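Local coordinates for O-ureido-L-serine synthase (Streptomyces lavendulae, PDB 3X44), which makes O-ureido-L-serine from O-acetyl-L-serine and hydroxyurea with the help of pyridoxal 5'-phosphate, a step in the biosynthesis of the antibiotic D-cycloserine, at residues G180-V185 with S234-L239; H171-F176 with V270-S275; V199-S204 with Q220-N225. The protein carries 1 engineered substitution. All coordinates share one frame; numbering follows the deposited sequence.

Contact 1 (G180-V185 with S234-L239). With PUS ((E)-O-(carbamoylamino)-N-({3-hydroxy-2-methyl-5-[(phosphonooxy)methyl]pyridin-4-yl}methylidene)-L-serine), chain C.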
loop_
_atom_site.group_PDB
_atom_site.type_symbol
_atom_site.label_atom_id
_atom_site.label_comp_id
_atom_site.label_asym_id
_atom_site.label_seq_id
_atom_site.Cartn_x
_atom_site.Cartn_y
_atom_site.Cartn_z
ATOM N N GLY A 180 -3.261 23.692 -12.114
ATOM C CA GLY A 180 -2.812 23.277 -10.795
ATOM C C GLY A 180 -1.933 22.034 -10.847
ATOM O O GLY A 180 -0.966 21.912 -10.090
ATOM N N THR A 181 -2.271 21.104 -11.735
ATOM C CA THR A 181 -1.503 19.870 -11.864
ATOM C C THR A 181 -0.133 20.191 -12.429
ATOM O O THR A 181 0.880 19.802 -11.875
ATOM C CB THR A 181 -2.213 18.860 -12.797
ATOM O OG1 THR A 181 -3.400 18.375 -12.160
ATOM C CG2 THR A 181 -1.311 17.679 -13.100
ATOM N N LEU A 182 -0.125 20.911 -13.542
ATOM C CA LEU A 182 1.109 21.305 -14.211
ATOM C C LEU A 182 2.028 22.157 -13.341
ATOM O O LEU A 182 3.247 21.998 -13.372
ATOM C CB LEU A 182 0.765 22.064 -15.491
ATOM C CG LEU A 182 1.881 22.875 -16.138
ATOM C CD1 LEU A 182 2.877 21.923 -16.767
ATOM C CD2 LEU A 182 1.283 23.829 -17.186
ATOM N N THR A 183 1.450 23.069 -12.568
ATOM C CA THR A 183 2.261 23.928 -11.710
ATOM C C THR A 183 2.785 23.195 -10.478
ATOM O O THR A 183 3.974 23.282 -10.155
ATOM C CB THR A 183 1.466 25.178 -11.276
ATOM O OG1 THR A 183 1.168 25.967 -12.432
ATOM C CG2 THR A 183 2.286 26.024 -10.294
ATOM N N GLY A 184 1.902 22.464 -9.799
ATOM C CA GLY A 184 2.301 21.725 -8.609
ATOM C C GLY A 184 3.350 20.663 -8.893
ATOM O O GLY A 184 4.375 20.585 -8.207
ATOM N N VAL A 185 3.103 19.837 -9.906
ATOM C CA VAL A 185 4.058 18.795 -10.249
ATOM C C VAL A 185 5.301 19.401 -10.902
ATOM O O VAL A 185 6.429 19.023 -10.582
ATOM C CB VAL A 185 3.442 17.760 -11.203
ATOM C CG1 VAL A 185 4.484 16.702 -11.552
ATOM C CG2 VAL A 185 2.242 17.095 -10.546
ATOM N N SER A 234 6.989 29.327 -15.654
ATOM C CA SER A 234 8.392 28.932 -15.647
ATOM C C SER A 234 8.684 27.427 -15.565
ATOM O O SER A 234 9.803 27.004 -15.850
ATOM C CB SER A 234 9.132 29.661 -14.520
ATOM O OG SER A 234 8.678 29.246 -13.248
ATOM N N VAL A 235 7.697 26.614 -15.194
ATOM C CA VAL A 235 7.937 25.170 -15.096
ATOM C C VAL A 235 7.837 24.449 -16.439
ATOM O O VAL A 235 8.201 23.278 -16.548
ATOM C CB VAL A 235 6.956 24.489 -14.111
ATOM C CG1 VAL A 235 7.016 25.176 -12.762
ATOM C CG2 VAL A 235 5.545 24.518 -14.682
ATOM N N ILE A 236 7.353 25.149 -17.459
ATOM C CA ILE A 236 7.189 24.558 -18.780
ATOM C C ILE A 236 8.432 24.606 -19.679
ATOM O O ILE A 236 9.024 25.663 -19.877
ATOM C CB ILE A 236 6.030 25.237 -19.537
ATOM C CG1 ILE A 236 4.753 25.179 -18.690
ATOM C CG2 ILE A 236 5.829 24.567 -20.897
ATOM C CD1 ILE A 236 3.607 25.969 -19.269
ATOM N N ASP A 237 8.809 23.450 -20.219
ATOM C CA ASP A 237 9.948 23.349 -21.130
ATOM C C ASP A 237 9.417 23.241 -22.552
ATOM O O ASP A 237 9.998 23.789 -23.485
ATOM C CB ASP A 237 10.788 22.109 -20.823
ATOM C CG ASP A 237 11.339 22.120 -19.420
ATOM O OD1 ASP A 237 11.037 21.173 -18.662
ATOM O OD2 ASP A 237 12.071 23.076 -19.078
ATOM N N ASP A 238 8.303 22.532 -22.710
ATOM C CA ASP A 238 7.692 22.357 -24.019
ATOM C C ASP A 238 6.207 22.684 -24.001
ATOM O O ASP A 238 5.425 22.019 -23.318
ATOM C CB ASP A 238 7.874 20.916 -24.507
ATOM C CG ASP A 238 9.323 20.550 -24.705
ATOM O OD1 ASP A 238 10.012 21.265 -25.455
ATOM O OD2 ASP A 238 9.775 19.548 -24.112
ATOM N N LEU A 239 5.827 23.711 -24.758
ATOM C CA LEU A 239 4.432 24.130 -24.878
ATOM C C LEU A 239 3.978 23.720 -26.287
ATOM O O LEU A 239 4.394 24.317 -27.282
ATOM C CB LEU A 239 4.319 25.652 -24.698
ATOM C CG LEU A 239 2.916 26.269 -24.771
ATOM C CD1 LEU A 239 1.994 25.589 -23.771
ATOM C CD2 LEU A 239 2.999 27.772 -24.490
HETATM N N PUS C . -11.030 20.285 -14.584
HETATM C CA PUS C . -11.452 21.490 -13.761
HETATM C CB PUS C . -11.120 22.836 -14.497
HETATM O OG PUS C . -11.824 22.885 -15.819
HETATM N ND PUS C . -12.173 24.243 -16.174
HETATM C CE PUS C . -11.731 24.763 -17.340
HETATM N NZ2 PUS C . -10.680 24.211 -17.972
HETATM O OZ1 PUS C . -12.269 25.715 -17.810
HETATM C C PUS C . -12.972 21.403 -13.502
HETATM O O PUS C . -13.522 20.340 -13.579
HETATM O OT PUS C . -13.601 22.396 -13.221
HETATM C C2 PUS C . -9.807 16.866 -17.152
HETATM C C3 PUS C . -10.249 17.899 -16.197
HETATM C C4 PUS C . -9.304 18.950 -15.803
HETATM C C5 PUS C . -7.943 18.920 -16.353
HETATM C C6 PUS C . -7.593 17.842 -17.290
HETATM C C2A PUS C . -10.759 15.798 -17.610
HETATM C C4A PUS C . -9.755 20.137 -14.980
HETATM C C5A PUS C . -6.912 19.973 -15.979
HETATM N N1 PUS C . -8.520 16.886 -17.646
HETATM O O3 PUS C . -11.479 17.835 -15.652
HETATM O O1P PUS C . -7.046 21.862 -13.588
HETATM O O2P PUS C . -5.172 20.667 -12.784
HETATM O O3P PUS C . -5.062 21.750 -14.897
HETATM O O4P PUS C . -6.433 19.767 -14.608
HETATM P P PUS C . -5.929 21.020 -13.971
#

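Contact 2 (H171-F176 with V270-S275). With PUS ((E)-O-(carbamoylamino)-N-({3-hydroxy-2-methyl-5-[(phosphonooxy)methyl]pyridin-4-yl}methylidene)-L-serine), chain C.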
loop_
_atom_site.group_PDB
_atom_site.type_symbol
_atom_site.label_atom_id
_atom_site.label_comp_id
_atom_site.label_asym_id
_atom_site.label_seq_id
_atom_site.Cartn_x
_atom_site.Cartn_y
_atom_site.Cartn_z
ATOM N N HIS A 171 10.343 12.629 -19.848
ATOM C CA HIS A 171 9.299 13.625 -20.107
ATOM C C HIS A 171 8.060 13.412 -19.256
ATOM O O HIS A 171 7.651 12.277 -19.021
ATOM C CB HIS A 171 8.851 13.585 -21.567
ATOM C CG HIS A 171 9.969 13.452 -22.546
ATOM N ND1 HIS A 171 10.491 14.531 -23.226
ATOM C CD2 HIS A 171 10.653 12.366 -22.977
ATOM C CE1 HIS A 171 11.451 14.114 -24.033
ATOM N NE2 HIS A 171 11.569 12.804 -23.900
ATOM N N PHE A 172 7.476 14.517 -18.802
ATOM C CA PHE A 172 6.246 14.500 -18.017
ATOM C C PHE A 172 5.221 15.228 -18.891
ATOM O O PHE A 172 5.409 16.393 -19.241
ATOM C CB PHE A 172 6.428 15.248 -16.695
ATOM C CG PHE A 172 5.152 15.420 -15.920
ATOM C CD1 PHE A 172 4.482 14.313 -15.402
ATOM C CD2 PHE A 172 4.609 16.683 -15.724
ATOM C CE1 PHE A 172 3.289 14.461 -14.702
ATOM C CE2 PHE A 172 3.416 16.843 -15.025
ATOM C CZ PHE A 172 2.755 15.728 -14.512
ATOM N N VAL A 173 4.130 14.557 -19.239
ATOM C CA VAL A 173 3.139 15.173 -20.114
ATOM C C VAL A 173 1.783 15.443 -19.492
ATOM O O VAL A 173 1.178 14.564 -18.886
ATOM C CB VAL A 173 2.923 14.314 -21.369
ATOM C CG1 VAL A 173 2.062 15.061 -22.363
ATOM C CG2 VAL A 173 4.270 13.941 -21.980
ATOM N N THR A 174 1.296 16.661 -19.667
ATOM C CA THR A 174 -0.001 17.022 -19.122
ATOM C C THR A 174 -0.644 18.186 -19.860
ATOM O O THR A 174 0.036 19.003 -20.484
ATOM C CB THR A 174 0.111 17.427 -17.632
ATOM O OG1 THR A 174 -1.175 17.848 -17.151
ATOM C CG2 THR A 174 1.100 18.577 -17.472
ATOM N N GLY A 175 -1.966 18.243 -19.796
ATOM C CA GLY A 175 -2.676 19.355 -20.398
ATOM C C GLY A 175 -2.992 20.236 -19.202
ATOM O O GLY A 175 -2.412 20.041 -18.127
ATOM N N PHE A 176 -3.891 21.198 -19.356
ATOM C CA PHE A 176 -4.240 22.034 -18.223
ATOM C C PHE A 176 -5.558 22.770 -18.344
ATOM O O PHE A 176 -5.990 23.138 -19.434
ATOM C CB PHE A 176 -3.112 23.031 -17.926
ATOM C CG PHE A 176 -2.911 24.074 -18.986
ATOM C CD1 PHE A 176 -3.743 25.187 -19.052
ATOM C CD2 PHE A 176 -1.856 23.970 -19.891
ATOM C CE1 PHE A 176 -3.527 26.186 -19.998
ATOM C CE2 PHE A 176 -1.627 24.966 -20.848
ATOM C CZ PHE A 176 -2.464 26.077 -20.899
ATOM N N VAL A 270 -1.629 11.300 -23.800
ATOM C CA VAL A 270 -1.009 10.103 -24.345
ATOM C C VAL A 270 -0.585 10.337 -25.795
ATOM O O VAL A 270 0.520 9.955 -26.193
ATOM C CB VAL A 270 -1.970 8.912 -24.294
ATOM C CG1 VAL A 270 -1.363 7.710 -25.032
ATOM C CG2 VAL A 270 -2.268 8.566 -22.845
ATOM N N ALA A 271 -1.476 10.956 -26.574
ATOM C CA ALA A 271 -1.223 11.260 -27.980
ATOM C C ALA A 271 0.049 12.089 -28.107
ATOM O O ALA A 271 0.932 11.791 -28.914
ATOM C CB ALA A 271 -2.409 12.027 -28.573
ATOM N N THR A 272 0.142 13.128 -27.288
ATOM C CA THR A 272 1.310 13.991 -27.303
ATOM C C THR A 272 2.554 13.179 -26.967
ATOM O O THR A 272 3.573 13.278 -27.653
ATOM C CB THR A 272 1.164 15.130 -26.284
ATOM O OG1 THR A 272 0.248 16.105 -26.803
ATOM C CG2 THR A 272 2.512 15.792 -26.018
ATOM N N ALA A 273 2.458 12.375 -25.909
ATOM C CA ALA A 273 3.574 11.545 -25.471
ATOM C C ALA A 273 4.025 10.588 -26.572
ATOM O O ALA A 273 5.228 10.374 -26.769
ATOM C CB ALA A 273 3.176 10.754 -24.227
ATOM N N LEU A 274 3.060 10.004 -27.275
ATOM C CA LEU A 274 3.360 9.065 -28.346
ATOM C C LEU A 274 4.052 9.807 -29.484
ATOM O O LEU A 274 4.928 9.262 -30.152
ATOM C CB LEU A 274 2.074 8.401 -28.850
ATOM C CG LEU A 274 1.462 7.315 -27.960
ATOM C CD1 LEU A 274 0.106 6.891 -28.511
ATOM C CD2 LEU A 274 2.399 6.116 -27.890
ATOM N N SER A 275 3.655 11.057 -29.692
ATOM C CA SER A 275 4.238 11.881 -30.741
ATOM C C SER A 275 5.707 12.129 -30.442
ATOM O O SER A 275 6.559 12.030 -31.328
ATOM C CB SER A 275 3.501 13.216 -30.836
ATOM O OG SER A 275 4.164 14.097 -31.722
HETATM N N PUS C . -11.030 20.285 -14.584
HETATM C CA PUS C . -11.452 21.490 -13.761
HETATM C CB PUS C . -11.120 22.836 -14.497
HETATM O OG PUS C . -11.824 22.885 -15.819
HETATM N ND PUS C . -12.173 24.243 -16.174
HETATM C CE PUS C . -11.731 24.763 -17.340
HETATM N NZ2 PUS C . -10.680 24.211 -17.972
HETATM O OZ1 PUS C . -12.269 25.715 -17.810
HETATM C C PUS C . -12.972 21.403 -13.502
HETATM O O PUS C . -13.522 20.340 -13.579
HETATM O OT PUS C . -13.601 22.396 -13.221
HETATM C C2 PUS C . -9.807 16.866 -17.152
HETATM C C3 PUS C . -10.249 17.899 -16.197
HETATM C C4 PUS C . -9.304 18.950 -15.803
HETATM C C5 PUS C . -7.943 18.920 -16.353
HETATM C C6 PUS C . -7.593 17.842 -17.290
HETATM C C2A PUS C . -10.759 15.798 -17.610
HETATM C C4A PUS C . -9.755 20.137 -14.980
HETATM C C5A PUS C . -6.912 19.973 -15.979
HETATM N N1 PUS C . -8.520 16.886 -17.646
HETATM O O3 PUS C . -11.479 17.835 -15.652
HETATM O O1P PUS C . -7.046 21.862 -13.588
HETATM O O2P PUS C . -5.172 20.667 -12.784
HETATM O O3P PUS C . -5.062 21.750 -14.897
HETATM O O4P PUS C . -6.433 19.767 -14.608
HETATM P P PUS C . -5.929 21.020 -13.971
#

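Contact 3 (V199-S204 with Q220-N225). With PUS ((E)-O-(carbamoylamino)-N-({3-hydroxy-2-methyl-5-[(phosphonooxy)methyl]pyridin-4-yl}methylidene)-L-serine), chain C.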
loop_
_atom_site.group_PDB
_atom_site.type_symbol
_atom_site.label_atom_id
_atom_site.label_comp_id
_atom_site.label_asym_id
_atom_site.label_seq_id
_atom_site.Cartn_x
_atom_site.Cartn_y
_atom_site.Cartn_z
ATOM N N VAL A 199 6.251 18.873 -20.420
ATOM C CA VAL A 199 5.488 19.148 -21.631
ATOM C C VAL A 199 4.030 19.480 -21.343
ATOM O O VAL A 199 3.284 18.638 -20.846
ATOM C CB VAL A 199 5.535 17.921 -22.582
ATOM C CG1 VAL A 199 4.779 18.212 -23.864
ATOM C CG2 VAL A 199 6.988 17.557 -22.880
ATOM N N ALA A 200 3.626 20.703 -21.673
ATOM C CA ALA A 200 2.242 21.136 -21.459
ATOM C C ALA A 200 1.567 21.356 -22.804
ATOM O O ALA A 200 2.040 22.140 -23.624
ATOM C CB ALA A 200 2.202 22.429 -20.635
ATOM N N LEU A 201 0.466 20.657 -23.039
ATOM C CA LEU A 201 -0.235 20.809 -24.301
ATOM C C LEU A 201 -1.523 21.601 -24.141
ATOM O O LEU A 201 -2.063 21.716 -23.042
ATOM C CB LEU A 201 -0.547 19.432 -24.901
ATOM C CG LEU A 201 -1.401 18.498 -24.040
ATOM C CD1 LEU A 201 -2.866 18.648 -24.417
ATOM C CD2 LEU A 201 -0.943 17.062 -24.242
ATOM N N GLU A 202 -1.992 22.161 -25.250
ATOM C CA GLU A 202 -3.235 22.911 -25.282
ATOM C C GLU A 202 -3.990 22.373 -26.494
ATOM O O GLU A 202 -3.384 21.789 -27.395
ATOM C CB GLU A 202 -2.975 24.407 -25.488
ATOM C CG GLU A 202 -1.812 24.979 -24.714
ATOM C CD GLU A 202 -1.727 26.490 -24.874
ATOM O OE1 GLU A 202 -2.547 27.197 -24.249
ATOM O OE2 GLU A 202 -0.850 26.969 -25.629
ATOM N N PRO A 203 -5.321 22.536 -26.520
ATOM C CA PRO A 203 -6.065 22.035 -27.680
ATOM C C PRO A 203 -5.680 22.874 -28.895
ATOM O O PRO A 203 -5.436 24.078 -28.767
ATOM C CB PRO A 203 -7.536 22.223 -27.291
ATOM C CG PRO A 203 -7.528 22.463 -25.791
ATOM C CD PRO A 203 -6.208 23.137 -25.509
ATOM N N SER A 204 -5.608 22.240 -30.063
ATOM C CA SER A 204 -5.248 22.939 -31.294
ATOM C C SER A 204 -6.098 24.191 -31.478
ATOM O O SER A 204 -5.618 25.210 -31.969
ATOM C CB SER A 204 -5.459 22.034 -32.512
ATOM O OG SER A 204 -4.572 20.929 -32.507
ATOM N N GLN A 220 -12.953 18.433 -23.074
ATOM C CA GLN A 220 -13.553 18.809 -21.801
ATOM C C GLN A 220 -12.596 18.796 -20.620
ATOM O O GLN A 220 -11.930 17.798 -20.349
ATOM C CB GLN A 220 -14.765 17.907 -21.521
ATOM C CG GLN A 220 -15.682 17.741 -22.730
ATOM C CD GLN A 220 -17.141 17.492 -22.366
ATOM O OE1 GLN A 220 -17.560 17.703 -21.229
ATOM N NE2 GLN A 220 -17.920 17.039 -23.338
ATOM N N GLY A 221 -12.534 19.925 -19.920
ATOM C CA GLY A 221 -11.669 20.020 -18.764
ATOM C C GLY A 221 -10.464 20.906 -19.010
ATOM O O GLY A 221 -9.894 21.463 -18.072
ATOM N N LEU A 222 -10.080 21.049 -20.273
ATOM C CA LEU A 222 -8.922 21.868 -20.615
ATOM C C LEU A 222 -9.243 23.251 -21.146
ATOM O O LEU A 222 -10.384 23.570 -21.511
ATOM C CB LEU A 222 -8.064 21.178 -21.680
ATOM C CG LEU A 222 -7.681 19.711 -21.501
ATOM C CD1 LEU A 222 -6.805 19.275 -22.665
ATOM C CD2 LEU A 222 -6.945 19.537 -20.186
ATOM N N ALA A 223 -8.185 24.054 -21.179
ATOM C CA ALA A 223 -8.178 25.396 -21.720
ATOM C C ALA A 223 -9.325 26.363 -21.466
ATOM O O ALA A 223 -10.221 26.514 -22.301
ATOM C CB ALA A 223 -7.922 25.307 -23.218
ATOM N N PRO A 224 -9.322 27.023 -20.299
ATOM C CA PRO A 224 -10.382 27.992 -19.998
ATOM C C PRO A 224 -10.038 29.224 -20.858
ATOM O O PRO A 224 -8.912 29.331 -21.353
ATOM C CB PRO A 224 -10.202 28.256 -18.510
ATOM C CG PRO A 224 -8.734 28.044 -18.284
ATOM C CD PRO A 224 -8.378 26.877 -19.177
ATOM N N ASN A 225 -10.976 30.148 -21.049
ATOM C CA ASN A 225 -10.682 31.311 -21.887
ATOM C C ASN A 225 -9.968 32.467 -21.182
ATOM O O ASN A 225 -10.351 33.630 -21.324
ATOM C CB ASN A 225 -11.959 31.820 -22.573
ATOM C CG ASN A 225 -13.111 32.020 -21.609
ATOM O OD1 ASN A 225 -13.101 31.507 -20.490
ATOM N ND2 ASN A 225 -14.118 32.774 -22.045
HETATM N N PUS C . -11.030 20.285 -14.584
HETATM C CA PUS C . -11.452 21.490 -13.761
HETATM C CB PUS C . -11.120 22.836 -14.497
HETATM O OG PUS C . -11.824 22.885 -15.819
HETATM N ND PUS C . -12.173 24.243 -16.174
HETATM C CE PUS C . -11.731 24.763 -17.340
HETATM N NZ2 PUS C . -10.680 24.211 -17.972
HETATM O OZ1 PUS C . -12.269 25.715 -17.810
HETATM C C PUS C . -12.972 21.403 -13.502
HETATM O O PUS C . -13.522 20.340 -13.579
HETATM O OT PUS C . -13.601 22.396 -13.221
HETATM C C2 PUS C . -9.807 16.866 -17.152
HETATM C C3 PUS C . -10.249 17.899 -16.197
HETATM C C4 PUS C . -9.304 18.950 -15.803
HETATM C C5 PUS C . -7.943 18.920 -16.353
HETATM C C6 PUS C . -7.593 17.842 -17.290
HETATM C C2A PUS C . -10.759 15.798 -17.610
HETATM C C4A PUS C . -9.755 20.137 -14.980
HETATM C C5A PUS C . -6.912 19.973 -15.979
HETATM N N1 PUS C . -8.520 16.886 -17.646
HETATM O O3 PUS C . -11.479 17.835 -15.652
HETATM O O1P PUS C . -7.046 21.862 -13.588
HETATM O O2P PUS C . -5.172 20.667 -12.784
HETATM O O3P PUS C . -5.062 21.750 -14.897
HETATM O O4P PUS C . -6.433 19.767 -14.608
HETATM P P PUS C . -5.929 21.020 -13.971
#

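Contact 1 (G180-V185 with S234-L239)
Phosphate oxygen O2P of PUS is gripped twice by Thr181, by the backbone N at 3.1 Å and by OG1 at 3.0 Å. This is the phosphate-binding turn of a fold-type II pyridoxal phosphate enzyme, a glycine- and threonine-rich loop that leads into helix 180-192. Both donors reach one oxygen because OG1 is rotated beside the backbone N and anti to the carbonyl carbon (chi1 -69°). The main-chain bond is moderately bent, 146° at the hydrogen, and the N-terminal end of the helix dipole would probably favour the phosphate charge. Thr178 OG1 also bonds the ligand. One residue further on, the helix turns its other flank to 234-239, and there the contact is apolar and buried. On the helix side Leu182 carries most of it: with CG anti to the backbone N (chi1 164°), its branched end swings toward Ile236, and the two side chains cross at about a right angle, CD2 meeting Ile236 CD1 at 3.8 Å. Val235 points at the helix, and the CA atoms of Thr183 and Val235 are 6.7 Å apart. The hydroxyl of Thr183 looks to Thr179 O and Asp232 N, outside the two segments, tying the helix start to the chain just before Val235. Val235 CG2 sits 3.7 Å from the carbonyl O of Leu182, with Leu182 CD1 at 4.3 Å from the same methyl.

Contact 2 (H171-F176 with V270-S275)
Strand 171-174 comes closest to helix 264-278 at Val173 and Ala273, whose CA atoms lie 6.5 Å apart, near enough for short side chains to fill the space between them. Val173 carries the strand's share of this buried contact and aims at the helix with both methyls, one for each of two successive helix residues. CG1, anti to the backbone N (chi1 -171°), meets Thr272 CG2 at 3.8 Å, the two side chains crossing obliquely. CG2, beside the backbone N, faces Ala273 CB at 4.1 Å. Thr272 presents its methyl rather than its hydroxyl to Val173: CG2 stands anti to the backbone N, while OG1 turns back along the helix to a weak bond with Ala268 O. The same threonine also touches Val199 and Leu201 of strand 197-203, and so spans that strand and 171-174. Thr174, next along, points to the other face of the sheet, where helix 180-192 packs. Its OG1 donates a 2.7 Å hydrogen bond to Gly175 O, only 16° from the carbonyl plane, which clamps the chain where it leaves the strand. Beyond the glycine the backbone runs close to the phosphate of PUS, with Phe176 CA 3.4 Å from PUS O3P. His171 and Val173 bond strand 285-290 through their backbones, and Phe172 bonds Arg197 and Val199 of strand 197-203, so Val173 lies in the parallel part of the mixed sheet, between these two strands. A central parallel strand, a helix packed on each of its faces and a glycine-rich turn at its C-terminal end taking a phosphate are characteristic of the larger, Rossmann-like domain of fold-type II pyridoxal phosphate enzymes.

Contact 3 (V199-S204 with Q220-N225)
Pro203 and Ala223 face each other: the CB of Ala223 meets the CD-CG edge of the proline ring, nearly in its plane, 3.6 Å from CD and 3.9 Å from CG. Leu222, beside them, works in three directions. Its CB flanks Pro203 CG at 4.3 Å, its CD1 reaches out to Leu201 CD1 at 4.4 Å, and its CD2 lies to one side of the pyridine plane of PUS, just outside the ring, 3.4 Å from C6. CG is anti to the carbonyl carbon (chi1 -48°) and the chain beyond is extended, which spreads the two methyls between strand and cofactor. Ala223 has a positive phi of 42°, and its carbonyl is held by Trp214 NE1. The backbone of the same loop serves the substrate part of the ligand. Gly221 O accepts the ureido N-H of PUS NZ2 at 2.9 Å, bent to 138°, and Pro224 CB lies 3.3 Å from the ureido oxygen OZ1. Gly221 also has a positive phi, and its bare CA lets the ring of PUS lie close. Glu202, on the same strand as Pro203, takes the backbone amides of Leu209 and Ala210 with its two carboxylate oxygens. The apolar patch thus braces the loop 220-225 against strand 197-203 as one wall of the active site, where the ureido end of the O-ureido-L-serine aldimine is bound beside the pyridine ring.

In the fold
From the N terminus, strand 171-174 comes first and opens contact 2, which closes only when helix 264-278 packs on it some 94 residues later. Inside this loop, helix 180-192 starts contact 1, completed at 234-239, and inside that in turn lies contact 3, strand 197-203 with the loop 220-225. The three are therefore nested, with none crossing. Strands 171-174, 197-203 and 238-242 are neighbours in one sheet, joined by backbone hydrogen bonds from Val199 N to Phe172 O and from Ala200 N to Asp238 O. Helices 180-192 and 264-278 pack on this sheet, while Ala223 N, probably bonded to Phe176 O, links the ureido-binding loop to the phosphate turn around a shared PUS.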